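Local coordinates for protein putative NADPH:quinone oxidoreductase (PDB 3IUP) that binds NADPH and probably uses it to reduce quinones or related electron acceptors, at residues M187-I191 against T337-H341; M261-L265 against G276-K281. One frame throughout, in Å; residues are numbered along the deposited sequence.

Contact 1. Residues M187-I191 against T337-H341; sequences MLNQI and TFASH
Met187 and Ile191, one turn apart on helix 183-195, pack against Thr337 and Phe338 in an apolar helix-to-loop contact at the nucleotide-binding domain; no hydrogen bond crosses it. The loop runs from helix 320-332 to strand 344-347, and the backbones are nearest, CA to CA, at Met187-Phe338 and Gln190-Thr337, both 5.5 Å. Met187, a selenomethionine, carries much of the contact. Its extended chi2 (176°) places SE at the edge of the Phe338 ring, close to its plane, 5.4 Å from the centroid and 84° off the normal: a Met-aromatic contact, with SE 4.0 Å from CD1. The equally extended chi3 sends CE on among oxygens, 3.1 Å from Ser340 OG and 3.4 Å from Phe338 O. Ile191 works a turn later, its CD1 3.7 Å from Phe338 CE1 and its CG1 3.6 Å from Thr337 CG2. That same methyl lies over the centre of one face of the Phe338 ring, while Pro157 and Leu161 of helix 155-169 also touch Phe338. Thr337 OG1 bonds to Glu333 and Gln190 NE2 to Gln215 O. Between the side chains of the contact, dispersion and shape do the holding; a directed bond joins loop and helix just beyond, from Asn183 ND2 to His341 O.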
loop_
_atom_site.group_PDB
_atom_site.type_symbol
_atom_site.label_atom_id
_atom_site.label_comp_id
_atom_site.label_asym_id
_atom_site.label_seq_id
_atom_site.Cartn_x
_atom_site.Cartn_y
_atom_site.Cartn_z
HETATM N N MSE A 187 13.385 -14.964 16.095
HETATM C CA MSE A 187 13.961 -13.860 16.836
HETATM C C MSE A 187 12.902 -12.896 17.229
HETATM O O MSE A 187 12.906 -12.428 18.346
HETATM C CB MSE A 187 15.052 -13.103 16.031
HETATM C CG MSE A 187 16.144 -13.920 15.618
HETATM SE SE MSE A 187 17.296 -12.763 14.536
HETATM C CE MSE A 187 18.596 -14.162 14.140
ATOM N N LEU A 188 12.005 -12.557 16.299
ATOM C CA LEU A 188 10.967 -11.584 16.599
ATOM C C LEU A 188 10.089 -12.047 17.749
ATOM O O LEU A 188 9.757 -11.297 18.665
ATOM C CB LEU A 188 10.148 -11.283 15.347
ATOM C CG LEU A 188 8.975 -10.341 15.645
ATOM C CD1 LEU A 188 9.500 -8.912 16.041
ATOM C CD2 LEU A 188 8.055 -10.319 14.385
ATOM N N ASN A 189 9.748 -13.328 17.738
ATOM C CA ASN A 189 8.952 -13.870 18.825
ATOM C C ASN A 189 9.697 -13.745 20.165
ATOM O O ASN A 189 9.110 -13.374 21.156
ATOM C CB ASN A 189 8.595 -15.313 18.546
ATOM C CG ASN A 189 7.770 -15.912 19.655
ATOM O OD1 ASN A 189 6.665 -15.448 19.927
ATOM N ND2 ASN A 189 8.296 -16.959 20.282
ATOM N N GLN A 190 11.004 -14.005 20.196
ATOM C CA GLN A 190 11.763 -13.817 21.442
ATOM C C GLN A 190 11.812 -12.344 21.926
ATOM O O GLN A 190 11.750 -12.065 23.122
ATOM C CB GLN A 190 13.176 -14.403 21.339
ATOM C CG GLN A 190 13.237 -15.965 21.190
ATOM C CD GLN A 190 12.403 -16.667 22.258
ATOM O OE1 GLN A 190 12.529 -16.344 23.430
ATOM N NE2 GLN A 190 11.508 -17.556 21.855
ATOM N N ILE A 191 11.968 -11.423 20.984
ATOM C CA ILE A 191 11.943 -9.988 21.308
ATOM C C ILE A 191 10.621 -9.640 21.963
ATOM O O ILE A 191 10.562 -8.995 22.998
ATOM C CB ILE A 191 12.139 -9.115 20.026
ATOM C CG1 ILE A 191 13.545 -9.216 19.494
ATOM C CG2 ILE A 191 11.788 -7.653 20.291
ATOM C CD1 ILE A 191 13.637 -8.719 18.038
ATOM N N THR A 337 18.271 -13.925 22.537
ATOM C CA THR A 337 17.207 -13.400 21.666
ATOM C C THR A 337 17.544 -13.511 20.167
ATOM O O THR A 337 16.692 -13.852 19.358
ATOM C CB THR A 337 16.974 -11.946 21.983
ATOM O OG1 THR A 337 16.843 -11.800 23.393
ATOM C CG2 THR A 337 15.741 -11.413 21.246
ATOM N N PHE A 338 18.801 -13.266 19.825
ATOM C CA PHE A 338 19.189 -13.161 18.427
ATOM C C PHE A 338 19.944 -14.377 17.924
ATOM O O PHE A 338 20.584 -14.320 16.875
ATOM C CB PHE A 338 19.938 -11.851 18.232
ATOM C CG PHE A 338 19.092 -10.666 18.515
ATOM C CD1 PHE A 338 18.082 -10.292 17.633
ATOM C CD2 PHE A 338 19.232 -9.955 19.684
ATOM C CE1 PHE A 338 17.267 -9.210 17.914
ATOM C CE2 PHE A 338 18.414 -8.874 19.959
ATOM C CZ PHE A 338 17.429 -8.509 19.072
ATOM N N ALA A 339 19.825 -15.504 18.622
ATOM C CA ALA A 339 20.445 -16.748 18.153
ATOM C C ALA A 339 19.903 -17.141 16.759
ATOM O O ALA A 339 18.705 -16.931 16.458
ATOM C CB ALA A 339 20.214 -17.892 19.167
ATOM N N SER A 340 20.797 -17.646 15.902
ATOM C CA SER A 340 20.442 -18.217 14.589
ATOM C C SER A 340 20.856 -19.677 14.471
ATOM O O SER A 340 22.000 -20.014 14.761
ATOM C CB SER A 340 21.172 -17.495 13.465
ATOM O OG SER A 340 20.752 -16.172 13.330
ATOM N N HIS A 341 19.955 -20.503 13.945
ATOM C CA HIS A 341 20.273 -21.908 13.659
ATOM C C HIS A 341 20.658 -22.090 12.193
ATOM O O HIS A 341 19.998 -21.535 11.314
ATOM C CB HIS A 341 19.054 -22.793 13.939
ATOM C CG HIS A 341 19.224 -24.213 13.477
ATOM N ND1 HIS A 341 20.011 -25.126 14.162
ATOM C CD2 HIS A 341 18.712 -24.879 12.407
ATOM C CE1 HIS A 341 19.981 -26.289 13.526
ATOM N NE2 HIS A 341 19.206 -26.165 12.458
#

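Contact 2. Residues M261-L265 against G276-K281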
loop_
_atom_site.group_PDB
_atom_site.type_symbol
_atom_site.label_atom_id
_atom_site.label_comp_id
_atom_site.label_asym_id
_atom_site.label_seq_id
_atom_site.Cartn_x
_atom_site.Cartn_y
_atom_site.Cartn_z
HETATM N N MSE A 261 -8.087 -7.855 10.346
HETATM C CA MSE A 261 -7.863 -6.699 11.213
HETATM C C MSE A 261 -9.147 -5.831 11.243
HETATM O O MSE A 261 -9.546 -5.311 12.288
HETATM C CB MSE A 261 -6.707 -5.845 10.697
HETATM C CG MSE A 261 -5.390 -6.347 11.027
HETATM SE SE MSE A 261 -3.988 -5.231 10.234
HETATM C CE MSE A 261 -2.498 -6.123 11.071
ATOM N N GLU A 262 -9.765 -5.642 10.101
ATOM C CA GLU A 262 -10.952 -4.791 10.045
ATOM C C GLU A 262 -12.097 -5.519 10.794
ATOM O O GLU A 262 -12.860 -4.870 11.504
ATOM C CB GLU A 262 -11.322 -4.479 8.613
ATOM C CG GLU A 262 -12.518 -3.587 8.440
ATOM C CD GLU A 262 -12.338 -2.144 8.903
ATOM O OE1 GLU A 262 -11.306 -1.747 9.509
ATOM O OE2 GLU A 262 -13.310 -1.381 8.671
ATOM N N ALA A 263 -12.187 -6.849 10.645
ATOM C CA ALA A 263 -13.213 -7.630 11.384
ATOM C C ALA A 263 -13.026 -7.444 12.875
ATOM O O ALA A 263 -14.011 -7.268 13.615
ATOM C CB ALA A 263 -13.164 -9.126 11.027
ATOM N N ALA A 264 -11.774 -7.508 13.335
ATOM C CA ALA A 264 -11.437 -7.348 14.756
ATOM C C ALA A 264 -11.764 -5.928 15.237
ATOM O O ALA A 264 -12.352 -5.725 16.303
ATOM C CB ALA A 264 -9.956 -7.672 15.013
ATOM N N LEU A 265 -11.392 -4.929 14.432
ATOM C CA LEU A 265 -11.706 -3.526 14.759
ATOM C C LEU A 265 -13.211 -3.281 14.841
ATOM O O LEU A 265 -13.696 -2.562 15.728
ATOM C CB LEU A 265 -11.080 -2.554 13.735
ATOM C CG LEU A 265 -9.578 -2.384 13.926
ATOM C CD1 LEU A 265 -8.935 -1.816 12.609
ATOM C CD2 LEU A 265 -9.207 -1.533 15.126
ATOM N N GLY A 276 -15.904 1.943 6.811
ATOM C CA GLY A 276 -15.290 1.091 7.815
ATOM C C GLY A 276 -14.577 1.866 8.928
ATOM O O GLY A 276 -14.809 3.055 9.148
ATOM N N SER A 277 -13.725 1.145 9.655
ATOM C CA SER A 277 -13.053 1.685 10.840
ATOM C C SER A 277 -12.166 2.789 10.363
ATOM O O SER A 277 -11.600 2.698 9.253
ATOM C CB SER A 277 -12.172 0.620 11.511
ATOM O OG SER A 277 -11.407 1.185 12.565
ATOM N N THR A 278 -11.960 3.795 11.204
ATOM C CA THR A 278 -10.978 4.827 10.873
ATOM C C THR A 278 -9.562 4.486 11.298
ATOM O O THR A 278 -8.637 5.215 10.975
ATOM C CB THR A 278 -11.340 6.190 11.514
ATOM O OG1 THR A 278 -11.389 6.012 12.919
ATOM C CG2 THR A 278 -12.699 6.670 10.994
ATOM N N THR A 279 -9.375 3.375 12.005
ATOM C CA THR A 279 -8.054 2.962 12.480
ATOM C C THR A 279 -7.217 2.414 11.323
ATOM O O THR A 279 -7.611 1.435 10.651
ATOM C CB THR A 279 -8.177 1.915 13.577
ATOM O OG1 THR A 279 -8.880 2.512 14.689
ATOM C CG2 THR A 279 -6.828 1.419 14.025
ATOM N N HIS A 280 -6.078 3.041 11.102
ATOM C CA HIS A 280 -5.210 2.653 10.000
ATOM C C HIS A 280 -4.548 1.306 10.227
ATOM O O HIS A 280 -3.928 1.082 11.273
ATOM C CB HIS A 280 -4.096 3.702 9.780
ATOM C CG HIS A 280 -3.181 3.360 8.631
ATOM N ND1 HIS A 280 -3.527 3.580 7.312
ATOM C CD2 HIS A 280 -1.962 2.773 8.605
ATOM C CE1 HIS A 280 -2.550 3.149 6.529
ATOM N NE2 HIS A 280 -1.594 2.650 7.284
ATOM N N LYS A 281 -4.685 0.434 9.230
ATOM C CA LYS A 281 -4.117 -0.897 9.187
ATOM C C LYS A 281 -3.032 -0.918 8.113
ATOM O O LYS A 281 -3.279 -0.439 6.980
ATOM C CB LYS A 281 -5.182 -1.889 8.755
ATOM C CG LYS A 281 -6.325 -2.027 9.733
ATOM C CD LYS A 281 -7.653 -2.501 9.064
ATOM C CE LYS A 281 -8.263 -1.486 8.092
ATOM N NZ LYS A 281 -8.873 -0.386 8.904
#
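Glu262 on helix 253-266 joins the loop before strand 281-285 by two polar links, one from each carboxylate oxygen. OE2 accepts from Ser277 N at 2.7 Å through its syn lone pair, and the N-H...O angle of 171° makes this bond nearly straight. OE1 forms a salt bridge with Lys281 NZ at 2.9 Å, the ammonium standing 41° out of the carboxylate plane. The bend at chi2 (68°) turns the carboxylate of Glu262 toward the loop, where OE2 also lies 3.3 Å from Gly276 CA, on the side where the glycine carries no side chain. Asn266 ND2 adds a weak bond to OE2.

Bonds within the loop set these partners in place. Lys281 NZ donates to Thr279 O at 2.8 Å, nearly in line with the carbonyl, so the ammonium is shared between Glu262 OE1 and Thr279 O, with a weak third bond to Ala303 O; the paired charges probably stabilise each other. Ser277 OG accepts from Thr279 N at 3.0 Å, forming an ST turn.

Apolar packing completes the contact. The methylenes of Lys281 run past Met261, a selenomethionine, in the opposite direction, with Met261 SE 3.8 Å from Lys281 CB. Leu265 CD1 rests on the Lys281 methylenes, 3.8 Å from CD, and Leu265 CD2 lies 3.9 Å from Thr279 CB. Leu258, about a turn before Met261, also touches Lys281, while Leu236 of helix 228-239 packs on Met261.

Backbone bonds from Lys281 to Ala303 and Gly305 tie the start of strand 281-285 to its neighbour, strand 304-308. Helix 253-266 returning through a loop to a strand parallel to strand 243-249 is the beta-alpha-beta crossover of a Rossmann-type nucleotide-binding domain, here joined from the last turns of the helix to the loop end that leads into strand 281-285.

In the fold
The centres of contacts 1 and 2 lie 30 Å apart, their nearest atoms are about 12 Å from each other, and they do not touch. Both involve helices of the domain built on the six-stranded parallel sheet: helix 183-195 follows strand 175-177, and helix 253-266 follows strand 243-249, the strand beside it. Along the chain contact 2 is nested within the interval closed by contact 1. Contact 2 is local, joining segments 11 residues apart, whereas contact 1 spans 146 residues and brings the run leading to strand 344-347 back against the nucleotide-binding domain. One thus lies inside a single beta-alpha-beta unit, the other where the chain leaves that domain for the mixed sheet.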